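Local coordinates for SJCHGC06286 protein (Schistosoma japonicum, PDB 3QBR) that probably binds BH domains of other Bcl-2 family proteins and so takes part in controlling apoptosis, at residues Gln36-Asp39 against Tyr40-Leu44; Phe72-Arg75 against Phe76-His80. All coordinates share one frame; numbering follows the deposited sequence.

In the fold
Both contacts are local, between residues one turn apart along a helix, in an all-helical Bcl-2 family domain that has no strands. Contact 1 lies in helix 35-48 and contact 2 near the C-terminal end of helix 58-79. These helices follow each other in the chain, and contact 1 is complete before contact 2 begins. Their centres are 25 Å apart, their nearest atoms about 12 Å, and they do not touch. Helix 119-137 relates them, since both have side chains resting on it. Contact 1 has one side against the bundle and the other exposed. Contact 2 lies beside the chain of another protein, consistent with a partner-binding surface.

Contact 1: Gln36-Asp39 against Tyr40-Leu44; sequences QDTD and YLTDL
Thr38 and Thr42, one helical turn apart, have nearly the same first torsion (chi1 -59° and -63°). In each, OG1 sits beside the residue's own backbone N and leans back toward the preceding turn. Thr42 OG1 thereby reaches Thr38 O, at 2.5 Å, and donates a hydrogen bond to it. This is the common arrangement of a threonine in the middle of a helix, here in helix 35-48 of the Bcl-2 fold. The two side chains lie side by side and point the same way, with Thr38 CG2 3.7 Å from Thr42 OG1.

Thr38 O takes two bonds. Thr42 N gives the regular helical one at 2.8 Å. The hydroxyl comes from the opposite face of the carbonyl, 44° out of its plane, and not along a lone pair. Thr38 OG1 in turn bonds to Asn34 O, one turn earlier.

The backbone bonds on either side are regular: Tyr40 N to Gln36 O, Leu41 N to Asp37 O and Asp43 N to Asp39 O. Leu41 brings CG to 3.2 Å from Asp37 O, and its side chain continues to Leu30 of helix 17-31 and Val133 of helix 119-137. Tyr40 turns away from the preceding turn, toward Ser142 and Ile145 of helix 142-159. Asp37 is a buried residue, and its OD1 is hydrogen-bonded to Ser137 OG, which ties this turn to the end of helix 119-137.

Asp39 and Asp43 stand on the exposed side of the helix. Their like-charged carboxylates do not touch, and Asp39 OD1 is 6.1 Å from Asp43 OD1.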
loop_
_atom_site.group_PDB
_atom_site.type_symbol
_atom_site.label_atom_id
_atom_site.label_comp_id
_atom_site.label_asym_id
_atom_site.label_seq_id
_atom_site.Cartn_x
_atom_site.Cartn_y
_atom_site.Cartn_z
ATOM N N GLN A 36 -14.154 -9.919 9.253
ATOM C CA GLN A 36 -13.295 -11.112 9.342
ATOM C C GLN A 36 -11.799 -10.813 9.193
ATOM O O GLN A 36 -10.973 -11.279 9.993
ATOM C CB GLN A 36 -13.735 -12.170 8.317
ATOM C CG GLN A 36 -12.830 -13.384 8.264
ATOM C CD GLN A 36 -13.406 -14.495 7.418
ATOM O OE1 GLN A 36 -13.969 -14.249 6.348
ATOM N NE2 GLN A 36 -13.266 -15.728 7.888
ATOM N N ASP A 37 -11.458 -10.019 8.179
ATOM C CA ASP A 37 -10.059 -9.678 7.901
ATOM C C ASP A 37 -9.505 -8.722 8.932
ATOM O O ASP A 37 -8.329 -8.801 9.285
ATOM C CB ASP A 37 -9.912 -9.082 6.497
ATOM C CG ASP A 37 -10.053 -10.127 5.394
ATOM O OD1 ASP A 37 -9.214 -11.071 5.338
ATOM O OD2 ASP A 37 -11.008 -9.990 4.584
ATOM N N THR A 38 -10.350 -7.822 9.426
ATOM C CA THR A 38 -9.904 -6.920 10.477
ATOM C C THR A 38 -9.394 -7.702 11.683
ATOM O O THR A 38 -8.296 -7.441 12.201
ATOM C CB THR A 38 -10.995 -6.006 10.973
ATOM O OG1 THR A 38 -11.507 -5.222 9.888
ATOM C CG2 THR A 38 -10.402 -5.088 12.013
ATOM N N ASP A 39 -10.208 -8.664 12.118
ATOM C CA ASP A 39 -9.848 -9.548 13.223
ATOM C C ASP A 39 -8.623 -10.399 12.939
ATOM O O ASP A 39 -7.734 -10.514 13.786
ATOM C CB ASP A 39 -11.016 -10.471 13.575
ATOM C CG ASP A 39 -12.111 -9.768 14.391
ATOM O OD1 ASP A 39 -12.096 -8.513 14.530
ATOM O OD2 ASP A 39 -12.995 -10.490 14.900
ATOM N N TYR A 40 -8.575 -11.027 11.767
ATOM C CA TYR A 40 -7.401 -11.832 11.453
ATOM C C TYR A 40 -6.146 -10.953 11.470
ATOM O O TYR A 40 -5.115 -11.318 12.053
ATOM C CB TYR A 40 -7.569 -12.585 10.126
ATOM C CG TYR A 40 -6.261 -13.128 9.586
ATOM C CD1 TYR A 40 -5.726 -14.331 10.059
ATOM C CD2 TYR A 40 -5.552 -12.436 8.599
ATOM C CE1 TYR A 40 -4.502 -14.826 9.569
ATOM C CE2 TYR A 40 -4.332 -12.913 8.109
ATOM C CZ TYR A 40 -3.813 -14.102 8.585
ATOM O OH TYR A 40 -2.611 -14.555 8.079
ATOM N N LEU A 41 -6.235 -9.771 10.873
ATOM C CA LEU A 41 -5.062 -8.898 10.823
ATOM C C LEU A 41 -4.702 -8.318 12.191
ATOM O O LEU A 41 -3.537 -8.130 12.521
ATOM C CB LEU A 41 -5.291 -7.757 9.838
ATOM C CG LEU A 41 -5.370 -8.149 8.361
ATOM C CD1 LEU A 41 -5.726 -6.933 7.512
ATOM C CD2 LEU A 41 -4.054 -8.781 7.899
ATOM N N THR A 42 -5.717 -8.018 12.978
ATOM C CA THR A 42 -5.481 -7.393 14.248
ATOM C C THR A 42 -4.733 -8.353 15.151
ATOM O O THR A 42 -3.816 -7.954 15.869
ATOM C CB THR A 42 -6.783 -7.005 14.936
ATOM O OG1 THR A 42 -7.483 -6.026 14.148
ATOM C CG2 THR A 42 -6.473 -6.457 16.328
ATOM N N ASP A 43 -5.111 -9.626 15.100
ATOM C CA ASP A 43 -4.445 -10.633 15.928
ATOM C C ASP A 43 -3.042 -10.932 15.429
ATOM O O ASP A 43 -2.122 -11.081 16.235
ATOM C CB ASP A 43 -5.279 -11.917 16.050
ATOM C CG ASP A 43 -6.683 -11.659 16.651
ATOM O OD1 ASP A 43 -6.965 -10.525 17.125
ATOM O OD2 ASP A 43 -7.511 -12.596 16.641
ATOM N N LEU A 44 -2.874 -10.993 14.107
ATOM C CA LEU A 44 -1.558 -11.213 13.535
ATOM C C LEU A 44 -0.610 -10.154 14.014
ATOM O O LEU A 44 0.521 -10.449 14.393
ATOM C CB LEU A 44 -1.603 -11.178 12.015
ATOM C CG LEU A 44 -0.244 -11.154 11.312
ATOM C CD1 LEU A 44 0.667 -12.218 11.902
ATOM C CD2 LEU A 44 -0.455 -11.392 9.834
#

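Contact 2: Phe72-Arg75 against Phe76-His80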
loop_
_atom_site.group_PDB
_atom_site.type_symbol
_atom_site.label_atom_id
_atom_site.label_comp_id
_atom_site.label_asym_id
_atom_site.label_seq_id
_atom_site.Cartn_x
_atom_site.Cartn_y
_atom_site.Cartn_z
ATOM N N PHE A 72 -9.351 5.325 -5.763
ATOM C CA PHE A 72 -8.565 4.358 -6.519
ATOM C C PHE A 72 -9.345 3.084 -6.820
ATOM O O PHE A 72 -9.312 2.594 -7.940
ATOM C CB PHE A 72 -7.252 4.022 -5.790
ATOM C CG PHE A 72 -6.425 2.972 -6.468
ATOM C CD1 PHE A 72 -5.261 3.314 -7.126
ATOM C CD2 PHE A 72 -6.790 1.645 -6.418
ATOM C CE1 PHE A 72 -4.475 2.355 -7.750
ATOM C CE2 PHE A 72 -6.001 0.658 -7.040
ATOM C CZ PHE A 72 -4.842 1.019 -7.700
ATOM N N ASN A 73 -10.033 2.533 -5.820
ATOM C CA ASN A 73 -10.689 1.240 -6.002
ATOM C C ASN A 73 -11.771 1.356 -7.051
ATOM O O ASN A 73 -11.829 0.593 -8.008
ATOM C CB ASN A 73 -11.293 0.735 -4.683
ATOM C CG ASN A 73 -10.257 0.096 -3.770
ATOM O OD1 ASN A 73 -9.175 -0.289 -4.203
ATOM N ND2 ASN A 73 -10.588 -0.007 -2.492
ATOM N N GLN A 74 -12.621 2.341 -6.856
ATOM C CA GLN A 74 -13.722 2.609 -7.762
ATOM C C GLN A 74 -13.271 2.697 -9.252
ATOM O O GLN A 74 -13.953 2.181 -10.138
ATOM C CB GLN A 74 -14.500 3.833 -7.248
ATOM C CG GLN A 74 -15.416 4.474 -8.222
ATOM C CD GLN A 74 -14.672 5.369 -9.186
ATOM O OE1 GLN A 74 -13.848 6.207 -8.783
ATOM N NE2 GLN A 74 -14.959 5.201 -10.477
ATOM N N ARG A 75 -12.102 3.279 -9.515
ATOM C CA ARG A 75 -11.535 3.311 -10.877
ATOM C C ARG A 75 -10.911 1.991 -11.349
ATOM O O ARG A 75 -10.956 1.678 -12.529
ATOM C CB ARG A 75 -10.498 4.446 -11.032
ATOM C CG ARG A 75 -11.093 5.824 -10.838
ATOM C CD ARG A 75 -10.047 6.921 -10.606
ATOM N NE ARG A 75 -10.630 8.056 -9.878
ATOM C CZ ARG A 75 -10.243 9.325 -9.991
ATOM N NH1 ARG A 75 -9.272 9.656 -10.827
ATOM N NH2 ARG A 75 -10.844 10.271 -9.278
ATOM N N PHE A 76 -10.318 1.231 -10.439
ATOM C CA PHE A 76 -9.519 0.070 -10.814
ATOM C C PHE A 76 -10.395 -1.146 -11.093
ATOM O O PHE A 76 -10.008 -2.051 -11.836
ATOM C CB PHE A 76 -8.505 -0.218 -9.706
ATOM C CG PHE A 76 -7.878 -1.587 -9.766
ATOM C CD1 PHE A 76 -6.520 -1.731 -10.017
ATOM C CD2 PHE A 76 -8.633 -2.726 -9.541
ATOM C CE1 PHE A 76 -5.926 -2.989 -10.052
ATOM C CE2 PHE A 76 -8.048 -3.987 -9.581
ATOM C CZ PHE A 76 -6.697 -4.116 -9.828
ATOM N N SER A 77 -11.580 -1.171 -10.496
ATOM C CA SER A 77 -12.561 -2.182 -10.850
ATOM C C SER A 77 -13.168 -1.877 -12.229
ATOM O O SER A 77 -13.727 -2.753 -12.880
ATOM C CB SER A 77 -13.652 -2.239 -9.798
ATOM O OG SER A 77 -14.350 -1.009 -9.765
ATOM N N GLN A 78 -13.048 -0.634 -12.677
ATOM C CA GLN A 78 -13.485 -0.268 -14.022
ATOM C C GLN A 78 -12.567 -0.782 -15.127
ATOM O O GLN A 78 -13.036 -1.219 -16.173
ATOM C CB GLN A 78 -13.568 1.246 -14.167
ATOM C CG GLN A 78 -14.868 1.859 -13.733
ATOM C CD GLN A 78 -14.808 3.367 -13.812
ATOM O OE1 GLN A 78 -15.555 4.064 -13.132
ATOM N NE2 GLN A 78 -13.895 3.882 -14.633
ATOM N N THR A 79 -11.262 -0.710 -14.897
ATOM C CA THR A 79 -10.302 -0.856 -15.983
ATOM C C THR A 79 -9.239 -1.917 -15.747
ATOM O O THR A 79 -8.237 -1.948 -16.450
ATOM C CB THR A 79 -9.593 0.486 -16.282
ATOM O OG1 THR A 79 -9.034 1.020 -15.071
ATOM C CG2 THR A 79 -10.577 1.492 -16.864
ATOM N N HIS A 80 -9.451 -2.781 -14.764
ATOM C CA HIS A 80 -8.497 -3.843 -14.472
ATOM C C HIS A 80 -9.147 -4.902 -13.614
ATOM O O HIS A 80 -10.126 -4.643 -12.916
ATOM C CB HIS A 80 -7.292 -3.323 -13.693
ATOM C CG HIS A 80 -6.518 -2.245 -14.390
ATOM N ND1 HIS A 80 -5.625 -2.511 -15.395
ATOM C CD2 HIS A 80 -6.489 -0.907 -14.185
ATOM C CE1 HIS A 80 -5.079 -1.370 -15.802
ATOM N NE2 HIS A 80 -5.584 -0.390 -15.084
#
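This is a local contact along one helix, between side chains one turn apart near the C-terminal end of helix 58-79. It lies at the surface of the Bcl-2 family domain. Phe72 and Phe76 form its apolar side. Both rings leave the helix in the same direction, with CG opposite the backbone N (chi1 177° and 164°). Their planes are near parallel, 23° apart, but slid so far that the rings barely overlap, with centroids 5.8 Å apart. The closest touch is Phe72 CE2 on Phe76 CB, 3.8 Å; CE2 and CZ also touch Phe76 CD1. His80 adds its CB over the centre of one face of the Phe76 ring, so the chain leaving the helix packs back on it.

The other side is polar. Gln74 bends at its second torsion and lies alongside the extended Gln78, with Gln74 NE2 2.9 Å from Gln78 OE1. Phe76 N is shared between Phe72 O and, weakly, Asn73 O. Ser77 N bonds to Asn73 O at 3.1 Å, nearly in line with the carbonyl. Arg75 O accepts from Thr79 OG1 at 3.3 Å, and takes weak bonds from Gln78 N and Thr79 N.

Phe72, Arg75, Phe76 and His80 are also within reach of the chain of another protein. There Phe72 and Phe76 each meet an apolar side chain. Arg75 packs on an acidic one, with a basic one close to its NH2; this would fit a partner-binding surface. Within the bundle, this turn leans on helix 119-137: Phe72 on Ala124 and Ala127, Asn73 on Arg130 and Ile131.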